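Local coordinates for protein putative phosphohydrolase (Shewanella amazonensis, PDB 3M1T) that is of unknown function but, as a putative phosphohydrolase with an HDOD domain of the HD phosphodiesterase clan, may act in signal transduction, at residues A5-K10 / G182-Q187; L120-R123 / L127-E130; A154-A159 / N167-E172. All coordinates share one frame; numbering follows the deposited sequence.

Contact 1: residues A5-K10 / G182-Q187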
ATOM      1  N   ALA A   5      -1.056   2.311  24.574  1.00 14.33           N
ATOM      2  CA  ALA A   5      -2.405   2.544  25.047  1.00 14.65           C
ATOM      3  C   ALA A   5      -3.190   3.459  24.132  1.00 14.34           C
ATOM      4  O   ALA A   5      -4.366   3.237  23.879  1.00 13.38           O
ATOM      5  CB  ALA A   5      -2.399   3.114  26.496  1.00 16.29           C
ATOM      6  N   ALA A   6      -2.548   4.530  23.670  1.00 13.26           N
ATOM      7  CA  ALA A   6      -3.228   5.490  22.830  1.00 12.82           C
ATOM      8  C   ALA A   6      -3.679   4.870  21.512  1.00 10.54           C
ATOM      9  O   ALA A   6      -4.740   5.208  21.026  1.00 12.48           O
ATOM     10  CB  ALA A   6      -2.284   6.695  22.548  1.00 13.19           C
ATOM     11  N   LEU A   7      -2.873   3.968  20.963  1.00 10.62           N
ATOM     12  CA  LEU A   7      -3.171   3.289  19.705  1.00 10.46           C
ATOM     13  C   LEU A   7      -4.302   2.293  19.951  1.00 10.25           C
ATOM     14  O   LEU A   7      -5.270   2.262  19.206  1.00 10.54           O
ATOM     15  CB  LEU A   7      -1.926   2.600  19.127  1.00 10.51           C
ATOM     16  CG  LEU A   7      -2.133   1.856  17.821  1.00 10.49           C
ATOM     17  CD1 LEU A   7      -2.498   2.856  16.679  1.00  9.62           C
ATOM     18  CD2 LEU A   7      -0.892   0.972  17.404  1.00 10.97           C
ATOM     19  N   LEU A   8      -4.179   1.530  21.013  1.00 10.58           N
ATOM     20  CA  LEU A   8      -5.202   0.504  21.298  1.00 11.14           C
ATOM     21  C   LEU A   8      -6.590   1.113  21.560  1.00 11.90           C
ATOM     22  O   LEU A   8      -7.622   0.435  21.295  1.00 11.33           O
ATOM     23  CB  LEU A   8      -4.730  -0.415  22.411  1.00 11.88           C
ATOM     24  CG  LEU A   8      -3.509  -1.263  22.116  1.00 13.86           C
ATOM     25  CD1 LEU A   8      -3.230  -2.104  23.406  1.00 16.71           C
ATOM     26  CD2 LEU A   8      -3.780  -2.167  20.861  1.00 15.25           C
ATOM     27  N   GLN A   9      -6.653   2.367  22.030  0.50 11.99           N
ATOM     28  CA  GLN A   9      -7.931   3.016  22.210  0.50 12.49           C
ATOM     29  C   GLN A   9      -8.684   3.209  20.900  0.50 12.15           C
ATOM     30  O   GLN A   9      -9.868   3.564  20.929  0.50 12.46           O
ATOM     31  CB  GLN A   9      -7.748   4.354  22.928  0.50 13.41           C
ATOM     32  CG  GLN A   9      -6.857   4.263  24.136  0.50 15.74           C
ATOM     33  CD  GLN A   9      -7.306   3.192  25.085  0.50 17.38           C
ATOM     34  OE1 GLN A   9      -8.441   3.251  25.552  0.50 20.72           O
ATOM     35  NE2 GLN A   9      -6.443   2.185  25.367  0.50 16.26           N
ATOM     36  N   LYS A  10      -8.001   3.053  19.760  1.00 11.78           N
ATOM     37  CA  LYS A  10      -8.626   3.177  18.456  1.00 11.82           C
ATOM     38  C   LYS A  10      -9.270   1.917  17.907  1.00 12.71           C
ATOM     39  O   LYS A  10      -9.982   1.970  16.903  1.00 13.43           O
ATOM     40  CB  LYS A  10      -7.620   3.665  17.390  1.00 13.02           C
ATOM     41  CG  LYS A  10      -6.896   4.956  17.732  1.00 15.37           C
ATOM     42  CD  LYS A  10      -7.889   6.118  17.690  1.00 19.34           C
ATOM     43  CE  LYS A  10      -8.316   6.559  19.028  1.00 21.36           C
ATOM     44  NZ  LYS A  10      -9.343   7.719  18.831  1.00 23.44           N
ATOM     45  N   GLY A 182      -2.303   2.755  10.484  1.00  7.51           N
ATOM     46  CA  GLY A 182      -2.427   1.987   9.249  1.00  8.76           C
ATOM     47  C   GLY A 182      -2.098   0.511   9.482  1.00  8.00           C
ATOM     48  O   GLY A 182      -2.783  -0.384   8.947  1.00  9.55           O
ATOM     49  N   ALA A 183      -1.096   0.260  10.291  1.00  8.09           N
ATOM     50  CA  ALA A 183      -0.757  -1.110  10.640  1.00  8.87           C
ATOM     51  C   ALA A 183      -1.877  -1.773  11.456  1.00  9.22           C
ATOM     52  O   ALA A 183      -2.232  -2.949  11.254  1.00  9.60           O
ATOM     53  CB  ALA A 183       0.573  -1.166  11.433  1.00  9.57           C
ATOM     54  N   LEU A 184      -2.397  -1.009  12.403  1.00  7.83           N
ATOM     55  CA  LEU A 184      -3.521  -1.494  13.235  1.00  8.12           C
ATOM     56  C   LEU A 184      -4.709  -1.832  12.386  1.00  8.76           C
ATOM     57  O   LEU A 184      -5.351  -2.870  12.655  1.00  8.99           O
ATOM     58  CB  LEU A 184      -3.900  -0.428  14.256  1.00  8.77           C
ATOM     59  CG  LEU A 184      -4.840  -0.883  15.330  1.00  8.61           C
ATOM     60  CD1 LEU A 184      -4.113  -1.791  16.328  1.00 10.10           C
ATOM     61  CD2 LEU A 184      -5.512   0.304  16.065  1.00 10.50           C
ATOM     62  N   LEU A 185      -5.023  -1.025  11.385  1.00  8.53           N
ATOM     63  CA  LEU A 185      -6.137  -1.307  10.437  1.00  8.82           C
ATOM     64  C   LEU A 185      -5.834  -2.629   9.718  1.00  9.58           C
ATOM     65  O   LEU A 185      -6.717  -3.499   9.617  1.00  9.46           O
ATOM     66  CB  LEU A 185      -6.337  -0.175   9.422  1.00  9.37           C
ATOM     67  CG  LEU A 185      -7.512  -0.376   8.470  1.00 11.80           C
ATOM     68  CD1 LEU A 185      -8.843  -0.397   9.259  1.00 13.72           C
ATOM     69  CD2 LEU A 185      -7.503   0.627   7.355  1.00 15.54           C
ATOM     70  N   ALA A 186      -4.638  -2.742   9.161  1.00  9.12           N
ATOM     71  CA  ALA A 186      -4.273  -3.967   8.420  1.00  9.41           C
ATOM     72  C   ALA A 186      -4.410  -5.168   9.316  1.00  9.79           C
ATOM     73  O   ALA A 186      -4.885  -6.218   8.872  1.00 10.25           O
ATOM     74  CB  ALA A 186      -2.867  -3.852   7.852  1.00  9.34           C
ATOM     75  N   GLN A 187      -4.001  -5.067  10.556  1.00  9.92           N
ATOM     76  CA  GLN A 187      -4.118  -6.146  11.513  1.00 10.00           C
ATOM     77  C   GLN A 187      -5.608  -6.473  11.749  1.00  9.85           C
ATOM     78  O   GLN A 187      -6.032  -7.650  11.729  1.00 10.17           O
ATOM     79  CB  GLN A 187      -3.445  -5.780  12.805  1.00 10.82           C
ATOM     80  CG  GLN A 187      -3.373  -6.915  13.794  1.00 12.56           C
ATOM     81  CD  GLN A 187      -2.640  -6.487  15.018  1.00 17.67           C
ATOM     82  OE1 GLN A 187      -3.198  -5.718  15.822  1.00 21.01           O
ATOM     83  NE2 GLN A 187      -1.350  -6.852  15.111  1.00 16.52           N
TER

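Contact 2: residues L120-R123 / L127-E130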
ATOM      1  N   LEU A 120      11.247  -4.314  -6.205  1.00 11.57           N
ATOM      2  CA  LEU A 120      12.270  -4.511  -5.166  1.00 11.37           C
ATOM      3  C   LEU A 120      12.240  -5.944  -4.629  1.00 10.89           C
ATOM      4  O   LEU A 120      13.284  -6.549  -4.404  1.00 11.38           O
ATOM      5  CB  LEU A 120      12.096  -3.510  -4.014  1.00 10.92           C
ATOM      6  CG  LEU A 120      12.120  -2.040  -4.383  1.00 10.18           C
ATOM      7  CD1 LEU A 120      11.924  -1.124  -3.172  1.00 10.50           C
ATOM      8  CD2 LEU A 120      13.398  -1.649  -5.154  1.00 11.46           C
ATOM      9  N   ALA A 121      11.031  -6.471  -4.388  1.00 10.24           N
ATOM     10  CA  ALA A 121      10.871  -7.843  -3.895  1.00 10.94           C
ATOM     11  C   ALA A 121      11.452  -8.887  -4.844  1.00 12.35           C
ATOM     12  O   ALA A 121      12.070  -9.885  -4.440  1.00 13.89           O
ATOM     13  CB  ALA A 121       9.364  -8.151  -3.661  1.00 10.71           C
ATOM     14  N   LYS A 122      11.220  -8.668  -6.129  1.00 13.68           N
ATOM     15  CA  LYS A 122      11.783  -9.546  -7.148  1.00 15.12           C
ATOM     16  C   LYS A 122      13.281  -9.613  -7.012  1.00 15.41           C
ATOM     17  O   LYS A 122      13.877 -10.703  -7.078  1.00 15.72           O
ATOM     18  CB  LYS A 122      11.408  -9.049  -8.525  1.00 15.97           C
ATOM     19  CG  LYS A 122      10.009  -9.475  -8.927  1.00 21.32           C
ATOM     20  CD  LYS A 122       9.576  -8.878 -10.247  1.00 26.39           C
ATOM     21  CE  LYS A 122       8.044  -8.902 -10.373  1.00 28.26           C
ATOM     22  NZ  LYS A 122       7.650  -8.649 -11.790  1.00 30.40           N
ATOM     23  N   ARG A 123      13.897  -8.443  -6.817  1.00 14.58           N
ATOM     24  CA  ARG A 123      15.338  -8.344  -6.628  1.00 14.31           C
ATOM     25  C   ARG A 123      15.865  -8.928  -5.324  1.00 15.20           C
ATOM     26  O   ARG A 123      16.972  -9.480  -5.291  1.00 16.04           O
ATOM     27  CB  ARG A 123      15.777  -6.879  -6.779  1.00 13.43           C
ATOM     28  CG  ARG A 123      15.689  -6.394  -8.250  1.00 13.23           C
ATOM     29  CD  ARG A 123      15.686  -4.874  -8.419  1.00 12.75           C
ATOM     30  NE  ARG A 123      15.640  -4.598  -9.843  1.00 12.51           N
ATOM     31  CZ  ARG A 123      16.678  -4.459 -10.658  1.00 12.32           C
ATOM     32  NH1 ARG A 123      17.921  -4.479 -10.193  1.00 11.19           N
ATOM     33  NH2 ARG A 123      16.469  -4.300 -11.963  1.00 14.58           N
ATOM     34  N   LEU A 127       8.394 -12.524  -1.942  0.80 16.87           N
ATOM     35  CA  LEU A 127       7.209 -12.691  -2.786  0.80 16.35           C
ATOM     36  C   LEU A 127       6.777 -11.319  -3.327  0.80 15.57           C
ATOM     37  O   LEU A 127       6.473 -10.412  -2.562  0.80 14.42           O
ATOM     38  CB  LEU A 127       6.043 -13.335  -2.039  0.80 17.59           C
ATOM     39  CG  LEU A 127       4.804 -13.566  -2.921  0.80 20.35           C
ATOM     40  CD1 LEU A 127       5.053 -14.612  -4.022  0.80 21.03           C
ATOM     41  CD2 LEU A 127       3.616 -13.971  -2.039  0.80 23.38           C
ATOM     42  N   PRO A 128       6.717 -11.172  -4.647  1.00 15.52           N
ATOM     43  CA  PRO A 128       6.450  -9.826  -5.171  1.00 15.87           C
ATOM     44  C   PRO A 128       5.025  -9.359  -4.894  1.00 15.24           C
ATOM     45  O   PRO A 128       4.812  -8.189  -4.627  1.00 14.95           O
ATOM     46  CB  PRO A 128       6.759  -9.958  -6.668  1.00 16.70           C
ATOM     47  CG  PRO A 128       7.799 -11.089  -6.699  1.00 16.88           C
ATOM     48  CD  PRO A 128       7.255 -12.064  -5.694  1.00 16.84           C
ATOM     49  N   GLU A 129       4.078 -10.289  -4.858  1.00 16.00           N
ATOM     50  CA  GLU A 129       2.686  -9.944  -4.584  1.00 16.21           C
ATOM     51  C   GLU A 129       2.491  -9.499  -3.129  1.00 13.77           C
ATOM     52  O   GLU A 129       1.650  -8.643  -2.843  1.00 12.99           O
ATOM     53  CB  GLU A 129       1.763 -11.085  -4.955  1.00 18.27           C
ATOM     54  CG  GLU A 129       1.610 -11.260  -6.498  1.00 22.91           C
ATOM     55  CD  GLU A 129       2.845 -11.825  -7.189  1.00 27.39           C
ATOM     56  OE1 GLU A 129       3.690 -12.424  -6.485  1.00 28.23           O
ATOM     57  OE2 GLU A 129       2.953 -11.672  -8.440  1.00 28.60           O
ATOM     58  N   GLU A 130       3.285 -10.019  -2.194  1.00 13.54           N
ATOM     59  CA  GLU A 130       3.221  -9.550  -0.834  1.00 12.35           C
ATOM     60  C   GLU A 130       3.661  -8.084  -0.740  1.00 11.49           C
ATOM     61  O   GLU A 130       3.055  -7.256  -0.037  1.00  9.95           O
ATOM     62  CB  GLU A 130       4.091 -10.449   0.086  1.00 13.44           C
ATOM     63  CG  GLU A 130       4.181  -9.958   1.481  1.00 16.05           C
ATOM     64  CD  GLU A 130       5.376 -10.575   2.222  1.00 20.01           C
ATOM     65  OE1 GLU A 130       6.582 -10.419   1.820  1.00 20.75           O
ATOM     66  OE2 GLU A 130       5.064 -11.208   3.215  1.00 19.88           O
TER

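Contact 3: residues A154-A159 / N167-E172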
ATOM      1  N   ALA A 154      -5.762  18.799  10.733  1.00  7.49           N
ATOM      2  CA  ALA A 154      -5.546  20.104  10.172  1.00  7.02           C
ATOM      3  C   ALA A 154      -4.447  20.904  10.916  1.00  7.11           C
ATOM      4  O   ALA A 154      -3.589  21.584  10.327  1.00  8.31           O
ATOM      5  CB  ALA A 154      -6.879  20.924  10.189  1.00  7.85           C
ATOM      6  N   THR A 155      -4.501  20.807  12.242  1.00  7.64           N
ATOM      7  CA  THR A 155      -3.487  21.448  13.090  1.00  7.81           C
ATOM      8  C   THR A 155      -2.111  20.900  12.763  1.00  6.81           C
ATOM      9  O   THR A 155      -1.120  21.672  12.671  1.00  7.96           O
ATOM     10  CB  THR A 155      -3.856  21.246  14.556  1.00  7.91           C
ATOM     11  OG1 THR A 155      -5.099  21.936  14.780  1.00 10.41           O
ATOM     12  CG2 THR A 155      -2.749  21.820  15.481  1.00  7.90           C
ATOM     13  N   ILE A 156      -2.045  19.595  12.521  1.00  7.27           N
ATOM     14  CA  ILE A 156      -0.752  18.972  12.172  1.00  6.52           C
ATOM     15  C   ILE A 156      -0.266  19.477  10.832  1.00  6.47           C
ATOM     16  O   ILE A 156       0.885  19.840  10.656  1.00  7.18           O
ATOM     17  CB  ILE A 156      -0.832  17.436  12.202  1.00  7.07           C
ATOM     18  CG1 ILE A 156      -1.026  16.943  13.651  1.00  9.62           C
ATOM     19  CG2 ILE A 156       0.415  16.816  11.566  1.00  8.24           C
ATOM     20  CD1 ILE A 156      -1.276  15.507  13.837  1.00 12.81           C
ATOM     21  N   SER A 157      -1.168  19.517   9.843  1.00  7.11           N
ATOM     22  CA  SER A 157      -0.764  20.002   8.508  1.00  8.11           C
ATOM     23  C   SER A 157      -0.279  21.421   8.523  1.00  8.43           C
ATOM     24  O   SER A 157       0.693  21.766   7.849  1.00  9.49           O
ATOM     25  CB  SER A 157      -1.891  19.826   7.500  1.00  8.46           C
ATOM     26  OG  SER A 157      -2.081  18.439   7.273  1.00 11.89           O
ATOM     27  N   ALA A 158      -0.893  22.258   9.350  1.00  8.96           N
ATOM     28  CA  ALA A 158      -0.417  23.636   9.459  1.00  9.09           C
ATOM     29  C   ALA A 158       1.005  23.691  10.045  1.00  7.37           C
ATOM     30  O   ALA A 158       1.856  24.462   9.556  1.00  8.04           O
ATOM     31  CB  ALA A 158      -1.405  24.485  10.304  1.00 10.33           C
ATOM     32  N   ALA A 159       1.261  22.861  11.059  1.00  6.58           N
ATOM     33  CA  ALA A 159       2.607  22.789  11.691  1.00  6.14           C
ATOM     34  C   ALA A 159       3.646  22.259  10.676  1.00  5.98           C
ATOM     35  O   ALA A 159       4.760  22.755  10.584  1.00  7.28           O
ATOM     36  CB  ALA A 159       2.595  21.912  12.983  1.00  5.65           C
ATOM     37  N   ASN A 167       4.984  12.908  11.347  1.00 13.01           N
ATOM     38  CA  ASN A 167       4.888  11.704  12.204  1.00 13.32           C
ATOM     39  C   ASN A 167       5.124  12.021  13.663  1.00 12.12           C
ATOM     40  O   ASN A 167       4.380  11.567  14.513  1.00 12.37           O
ATOM     41  CB  ASN A 167       5.869  10.616  11.724  1.00 15.01           C
ATOM     42  CG  ASN A 167       5.702  10.302  10.238  1.00 17.71           C
ATOM     43  OD1 ASN A 167       4.595  10.176   9.757  1.00 24.11           O
ATOM     44  ND2 ASN A 167       6.811  10.235   9.508  1.00 22.09           N
ATOM     45  N   LEU A 168       6.085  12.906  13.935  1.00 11.46           N
ATOM     46  CA  LEU A 168       6.321  13.340  15.297  1.00 11.52           C
ATOM     47  C   LEU A 168       5.158  14.156  15.837  1.00 10.26           C
ATOM     48  O   LEU A 168       4.772  13.998  16.994  1.00  9.39           O
ATOM     49  CB  LEU A 168       7.619  14.102  15.415  1.00 13.01           C
ATOM     50  CG  LEU A 168       8.908  13.325  15.074  1.00 16.82           C
ATOM     51  CD1 LEU A 168      10.217  14.091  15.267  1.00 16.04           C
ATOM     52  CD2 LEU A 168       8.924  12.064  15.939  1.00 16.91           C
HETATM   53  N   MSE A 169       4.598  15.054  15.000  1.00  9.19           N
HETATM   54  CA  MSE A 169       3.390  15.761  15.400  1.00  8.50           C
HETATM   55  C   MSE A 169       2.215  14.870  15.750  1.00  8.46           C
HETATM   56  O   MSE A 169       1.524  15.102  16.718  1.00  8.17           O
HETATM   57  CB  MSE A 169       2.991  16.737  14.302  1.00  8.62           C
HETATM   58  CG  MSE A 169       3.860  17.938  14.212  1.00  6.56           C
HETATM   59 SE   MSE A 169       3.681  19.221  15.675  0.75  4.79          SE
HETATM   60  CE  MSE A 169       1.775  19.626  15.436  1.00  6.61           C
ATOM     61  N   GLU A 170       1.996  13.829  14.946  1.00  8.80           N
ATOM     62  CA  GLU A 170       0.962  12.871  15.234  1.00  9.56           C
ATOM     63  C   GLU A 170       1.188  12.195  16.596  1.00  8.85           C
ATOM     64  O   GLU A 170       0.258  12.109  17.404  1.00  9.31           O
ATOM     65  CB  GLU A 170       0.915  11.822  14.111  1.00 10.69           C
ATOM     66  CG  GLU A 170       0.294  12.374  12.807  1.00 11.47           C
ATOM     67  CD  GLU A 170       0.586  11.531  11.561  1.00 12.18           C
ATOM     68  OE1 GLU A 170       1.344  10.527  11.635  1.00 13.60           O
ATOM     69  OE2 GLU A 170       0.052  11.890  10.475  1.00 12.09           O
ATOM     70  N   LYS A 171       2.408  11.728  16.855  1.00  9.07           N
ATOM     71  CA  LYS A 171       2.688  11.198  18.184  1.00 11.08           C
ATOM     72  C   LYS A 171       2.415  12.125  19.324  1.00 10.19           C
ATOM     73  O   LYS A 171       1.838  11.751  20.320  1.00 11.03           O
ATOM     74  CB  LYS A 171       4.057  10.497  18.294  1.00 13.26           C
ATOM     75  CG  LYS A 171       3.849   8.989  18.477  1.00 22.92           C
ATOM     76  CD  LYS A 171       5.079   8.154  18.241  1.00 27.43           C
ATOM     77  CE  LYS A 171       4.742   6.858  17.489  1.00 26.66           C
ATOM     78  NZ  LYS A 171       5.506   5.659  18.026  1.00 27.69           N
ATOM     79  N   GLU A 172       2.786  13.393  19.163  1.00  8.64           N
ATOM     80  CA  GLU A 172       2.531  14.345  20.183  1.00  9.15           C
ATOM     81  C   GLU A 172       1.086  14.520  20.460  1.00  8.54           C
ATOM     82  O   GLU A 172       0.734  14.555  21.634  1.00 11.37           O
ATOM     83  CB  GLU A 172       3.118  15.745  19.848  1.00  7.98           C
ATOM     84  CG  GLU A 172       4.633  15.819  19.817  1.00  8.00           C
ATOM     85  CD  GLU A 172       5.205  17.217  19.913  1.00  7.44           C
ATOM     86  OE1 GLU A 172       4.420  18.135  20.177  1.00  8.39           O
ATOM     87  OE2 GLU A 172       6.450  17.345  19.795  1.00 10.76           O
TER

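Contact 1: residues A5-K10 / G182-Q187
The carbonyl oxygen of Leu7 accepts a hydrogen bond from the backbone N of Lys10, N to O 2.9 Å, and has the CD2 methyl of Leu184 packed beside it, 3.7 Å from that same O. The bond spans three residues and curls the chain at Lys10. The methyl contact is van der Waals only, and it brings helix 178-188 against the backbone of this turn as well as against its side chains. Leu184 does nearly all of its touching through this one branch. Besides the oxygen, CD2 of Leu184 reaches CD1 of Leu7 at 4.0 Å and CG of Leu7 at 4.1 Å, while CB of Lys10 stands 4.2 Å from it. One methyl thus sits among a carbonyl, a leucine branch and the root of a lysine. Both leucines carry CG anti to the backbone nitrogen (chi1 -169° in Leu184, 180° in Leu7), and their chains pass alongside each other, pointing opposite ways. Lys10 contributes only its base; its chain bends away at chi2 and chi3, and NZ forms a salt bridge with Glu13. Tyr176 and Ile181 also pack on Leu7, and Leu14 touches Leu184; both leucines are buried. Geometrically, this is an N-terminal helical turn docked by apolar side chains on one helix of the all-helical HDOD domain.

Contact 2: residues L120-R123 / L127-E130
Lys122 meets the ring of Pro128 with the carbons of its chain, and the approach can be traced atom by atom. CB stays back from the ring. CG makes the main contact, 3.5 Å from CG of Pro128, and it also lies 4.0 Å from the proline CB. CG is turned opposite the carbonyl carbon of its own residue (chi1 -81°), which swings it to the side where the ring stands. Beyond it the chain runs extended, nearly perpendicular to the proline: CD passes by at longer range, and CE returns to within 4.1 Å of CB of Pro128. The ammonium NZ ends 6.5 Å from OE2 of Glu129, too far for a salt bridge, although the opposite charges probably attract weakly. Next to this, Ala121, itself buried, adds the inner contact. Its CB packs 3.7 Å from CA of Pro128 and 3.8 Å from the carbonyl O of Leu127, while Met217 of helix 213-227 touches the same methyl. That Leu127 oxygen also receives a weak bond from N of Glu130, 3.2 Å, within the first turn. Leu127 is the N-cap, which puts Pro128 in the first helical position, where a proline ring costs no helical hydrogen bond. Such geometry belongs to a tight turn between two consecutive helices, here 103-124 and 128-137, in the all-helical HDOD domain.

Contact 3: residues A154-A159 / N167-E172
The helical segments 154-159 and 167-172 run roughly antiparallel, their local axes 9.8 Å apart at closest approach and inclined at 141°, with Ile156 and Met169 having the nearest CA atoms, 6.2 Å apart. Ile156 divides its branches between two neighbours. Its CG2 methyl lies 3.8 Å from CB of Met169, the two side chains running alongside in opposing senses. CD1 goes to Glu170 instead, 3.7 Å from CG, where the isoleucine lies athwart the extended glutamate chain. A chi1 of -68° sets CG2 anti to the backbone nitrogen and CG1 anti to the carbonyl carbon; the extended chi2 then carries CD1 on to Glu170. The segments form the facing sides of a helical hairpin, since helices 150-161 and 166-174 are consecutive and only a short loop separates them; Ser157 OG bonded to Arg166 NH1 adds a polar tie between the two arms. Were Ile156 cut back to an alanine, CB of Met169 and CG of Glu170 would probably lose the branches that lie on them, leaving a gap between the helices. Met169, deposited as selenomethionine, bends at chi2 and again at chi3, folding its end back toward Ala159. Its CE is 3.5 Å from CB of Ala159, closer than carbon pairs usually pack, and SE follows at 4.0 Å. Glu170 keeps its carboxylate for another partner: OE1 accepts a hydrogen bond from Asn178 ND2, beyond the hairpin.

How the contacts relate
Contacts 2 and 3 both lie inside the long chain loop closed by contact 1, one after the other. Contact 3 is nearer to contact 1: centres about 18 Å apart, nearest atoms about 7 Å. Helices 166-174 and 178-188 are consecutive, and Glu180, which touches Leu7, forms a salt bridge with Lys171. Contact 2 is farther from contact 1, with centres about 26 Å apart, yet helix 193-200 packs on both, against Ala183 and Gln187 in one and Glu130 in the other. Contacts 2 and 3, their centres about 33 Å apart, lie on opposite sides of the chain's centre. No active site is established for this protein, so none of the three contacts can be placed relative to one.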